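Local atomic coordinates of lactate dehydrogenase, adjacent gene encodes predicted malate dehydrogenase (Cryptosporidium parvum, PDB entry 2FN7), a protein that probably catalyses the interconversion of (S)-lactate and pyruvate with NAD(+)/NADH as the cofactor. Residues L149-F154 against A171-G176. Sequence-based numbering, arbitrary orientation.
With LAC (lactic acid), chain D.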
ATOM      1  N   LEU A 149      14.919  -1.824   7.702  1.00 22.51           N
ATOM      2  CA  LEU A 149      13.706  -2.047   8.531  1.00 23.78           C
ATOM      3  C   LEU A 149      14.024  -2.071  10.089  1.00 24.08           C
ATOM      4  O   LEU A 149      13.240  -1.550  10.949  1.00 20.67           O
ATOM      5  CB  LEU A 149      13.058  -3.400   8.142  1.00 22.43           C
ATOM      6  CG  LEU A 149      12.077  -4.051   9.070  1.00 20.91           C
ATOM      7  CD1 LEU A 149      10.873  -3.150   9.107  1.00 17.34           C
ATOM      8  CD2 LEU A 149      11.715  -5.504   8.648  1.00 22.70           C
ATOM      9  N   ASP A 150      15.159  -2.699  10.425  1.00 22.46           N
ATOM     10  CA  ASP A 150      15.557  -2.768  11.826  1.00 23.90           C
ATOM     11  C   ASP A 150      15.918  -1.330  12.324  1.00 23.47           C
ATOM     12  O   ASP A 150      15.441  -0.886  13.371  1.00 22.79           O
ATOM     13  CB  ASP A 150      16.727  -3.730  11.991  1.00 24.09           C
ATOM     14  CG  ASP A 150      16.312  -5.210  11.771  1.00 26.40           C
ATOM     15  OD1 ASP A 150      15.157  -5.594  12.161  1.00 23.82           O
ATOM     16  OD2 ASP A 150      17.174  -5.993  11.262  1.00 26.91           O
ATOM     17  N   SER A 151      16.638  -0.586  11.492  1.00 23.26           N
ATOM     18  CA  SER A 151      17.022   0.766  11.845  1.00 24.07           C
ATOM     19  C   SER A 151      15.817   1.694  11.854  1.00 25.19           C
ATOM     20  O   SER A 151      15.718   2.552  12.741  1.00 23.17           O
ATOM     21  CB  SER A 151      18.074   1.300  10.883  1.00 25.23           C
ATOM     22  OG  SER A 151      19.241   0.494  10.857  1.00 24.22           O
ATOM     23  N   SER A 152      14.837   1.499  10.937  1.00 26.55           N
ATOM     24  CA  SER A 152      13.685   2.399  10.966  1.00 25.81           C
ATOM     25  C   SER A 152      12.916   2.168  12.249  1.00 26.59           C
ATOM     26  O   SER A 152      12.364   3.131  12.885  1.00 28.39           O
ATOM     27  CB  SER A 152      12.725   2.178   9.803  1.00 25.70           C
ATOM     28  OG  SER A 152      13.390   2.490   8.601  1.00 29.00           O
ATOM     29  N   ARG A 153      12.873   0.910  12.640  1.00 26.66           N
ATOM     30  CA  ARG A 153      12.205   0.565  13.873  1.00 27.90           C
ATOM     31  C   ARG A 153      12.970   1.203  15.116  1.00 28.44           C
ATOM     32  O   ARG A 153      12.329   1.760  16.012  1.00 27.45           O
ATOM     33  CB  ARG A 153      12.149  -0.952  14.012  1.00 28.89           C
ATOM     34  CG  ARG A 153      11.034  -1.634  13.234  1.00 28.33           C
ATOM     35  CD  ARG A 153      11.292  -3.150  13.028  1.00 30.31           C
ATOM     36  NE  ARG A 153      10.152  -3.778  12.357  1.00 29.12           N
ATOM     37  CZ  ARG A 153      10.061  -5.061  12.062  1.00 31.04           C
ATOM     38  NH1 ARG A 153      11.058  -5.903  12.390  1.00 24.93           N
ATOM     39  NH2 ARG A 153       8.952  -5.488  11.375  1.00 30.14           N
ATOM     40  N   PHE A 154      14.306   1.122  15.129  1.00 27.62           N
ATOM     41  CA  PHE A 154      15.137   1.640  16.236  1.00 27.39           C
ATOM     42  C   PHE A 154      14.935   3.208  16.252  1.00 27.71           C
ATOM     43  O   PHE A 154      14.581   3.828  17.329  1.00 26.86           O
ATOM     44  CB  PHE A 154      16.614   1.151  15.927  1.00 27.25           C
ATOM     45  CG  PHE A 154      17.665   1.440  17.009  1.00 25.83           C
ATOM     46  CD1 PHE A 154      17.346   1.469  18.333  1.00 26.95           C
ATOM     47  CD2 PHE A 154      18.999   1.640  16.650  1.00 26.46           C
ATOM     48  CE1 PHE A 154      18.295   1.684  19.286  1.00 27.66           C
ATOM     49  CE2 PHE A 154      19.966   1.853  17.602  1.00 28.02           C
ATOM     50  CZ  PHE A 154      19.602   1.874  18.944  1.00 24.56           C
ATOM     51  N   ALA A 171      20.468   6.453  13.549  1.00 31.09           N
ATOM     52  CA  ALA A 171      20.653   5.250  14.387  1.00 30.43           C
ATOM     53  C   ALA A 171      20.732   4.015  13.462  1.00 32.40           C
ATOM     54  O   ALA A 171      19.906   3.913  12.527  1.00 34.14           O
ATOM     55  CB  ALA A 171      19.461   5.083  15.364  1.00 28.60           C
ATOM     56  N   ASN A 172      21.716   3.139  13.676  1.00 30.46           N
ATOM     57  CA  ASN A 172      21.921   1.950  12.883  1.00 31.89           C
ATOM     58  C   ASN A 172      21.755   0.662  13.667  1.00 31.48           C
ATOM     59  O   ASN A 172      22.037   0.623  14.893  1.00 32.29           O
ATOM     60  CB  ASN A 172      23.319   1.919  12.332  1.00 34.20           C
ATOM     61  CG  ASN A 172      23.517   2.893  11.243  1.00 40.35           C
ATOM     62  OD1 ASN A 172      24.374   3.830  11.341  1.00 42.87           O
ATOM     63  ND2 ASN A 172      22.748   2.705  10.146  1.00 41.80           N
ATOM     64  N   VAL A 173      21.307  -0.384  12.968  1.00 29.83           N
ATOM     65  CA  VAL A 173      21.184  -1.727  13.539  1.00 27.43           C
ATOM     66  C   VAL A 173      22.084  -2.491  12.625  1.00 28.05           C
ATOM     67  O   VAL A 173      21.981  -2.328  11.426  1.00 29.65           O
ATOM     68  CB  VAL A 173      19.752  -2.298  13.500  1.00 27.51           C
ATOM     69  CG1 VAL A 173      19.774  -3.777  13.961  1.00 28.27           C
ATOM     70  CG2 VAL A 173      18.882  -1.592  14.525  1.00 25.34           C
ATOM     71  N   ILE A 174      23.003  -3.292  13.161  1.00 27.33           N
ATOM     72  CA  ILE A 174      23.923  -4.030  12.324  1.00 26.00           C
ATOM     73  C   ILE A 174      23.926  -5.520  12.687  1.00 23.87           C
ATOM     74  O   ILE A 174      23.287  -5.896  13.629  1.00 23.06           O
ATOM     75  CB  ILE A 174      25.278  -3.451  12.515  1.00 29.55           C
ATOM     76  CG1 ILE A 174      25.643  -3.544  14.006  1.00 27.90           C
ATOM     77  CG2 ILE A 174      25.311  -2.010  11.991  1.00 29.60           C
ATOM     78  CD1 ILE A 174      27.054  -3.130  14.186  1.00 30.53           C
ATOM     79  N   GLY A 175      24.657  -6.372  11.979  1.00 25.80           N
ATOM     80  CA  GLY A 175      24.614  -7.809  12.331  1.00 27.38           C
ATOM     81  C   GLY A 175      23.496  -8.540  11.548  1.00 29.57           C
ATOM     82  O   GLY A 175      22.879  -7.933  10.679  1.00 31.07           O
ATOM     83  N   GLY A 176      23.220  -9.818  11.808  1.00 31.12           N
ATOM     84  CA  GLY A 176      22.185 -10.526  11.057  1.00 31.13           C
ATOM     85  C   GLY A 176      20.807 -10.131  11.565  1.00 33.06           C
ATOM     86  O   GLY A 176      20.656  -9.721  12.705  1.00 34.33           O
TER
HETATM   87  C   LAC D 364      10.595  -8.749  10.489  1.00 30.55           C
HETATM   88  CA  LAC D 364      10.401  -9.963   9.713  1.00 33.08           C
HETATM   89  CB  LAC D 364       9.639 -11.220  10.402  1.00 37.82           C
HETATM   90  O   LAC D 364       9.326  -8.371  10.666  1.00 32.61           O
HETATM   91  OHN LAC D 364      11.716 -10.397   9.352  1.00 35.50           O
HETATM   92  OXT LAC D 364      11.595  -8.355  10.995  1.00 29.74           O
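Val-173 lies against the helical turn of 149-154, its two methyls divided between neighbouring surfaces. CG1, anti to the backbone N (chi1 173°), reaches the aliphatic part of Asp-150, 3.6 Å from CB, while CG2 lies over the Asp-150 carbonyl group and 3.8 Å from Phe-154 CB. The Phe-154 ring lies across the chain at Ala-171 and Asn-172: Ala-171 CB approaches CD2 obliquely at 3.7 Å, and Asn-172 O sits at the ring edge, near its plane, 3.6 Å from CE2. Ile-212 and Thr-216 of helix 206-217 and Pro-183 also pack against this ring. One polar link joins helix and strand, a bent hydrogen bond from Val-173 N to Ser-151 OG (3.1 Å, 138° at the hydrogen). The same hydroxyl is hydrogen-bonded to Gly-147 O, tying the strand's backbone to the first turn of the helix.

From this packed side the helix turns Arg-153 elsewhere. Its chain, extended from CG to NE, carries the guanidinium to the lactate carboxylate, where NH1 donates a hydrogen bond to OXT (2.9 Å) and NH2 one to O (3.0 Å); Leu-149 CD1 lies above one guanidinium face, offset toward the rim. His-177 is hydrogen-bonded to Asp-150 OD2 through ND1 and to the lactate through NE2. This two-pronged arginine-carboxylate grip, beside an Asp-His pair with His-177 as the predicted proton acceptor, is characteristic of the active site of the lactate/malate dehydrogenase family.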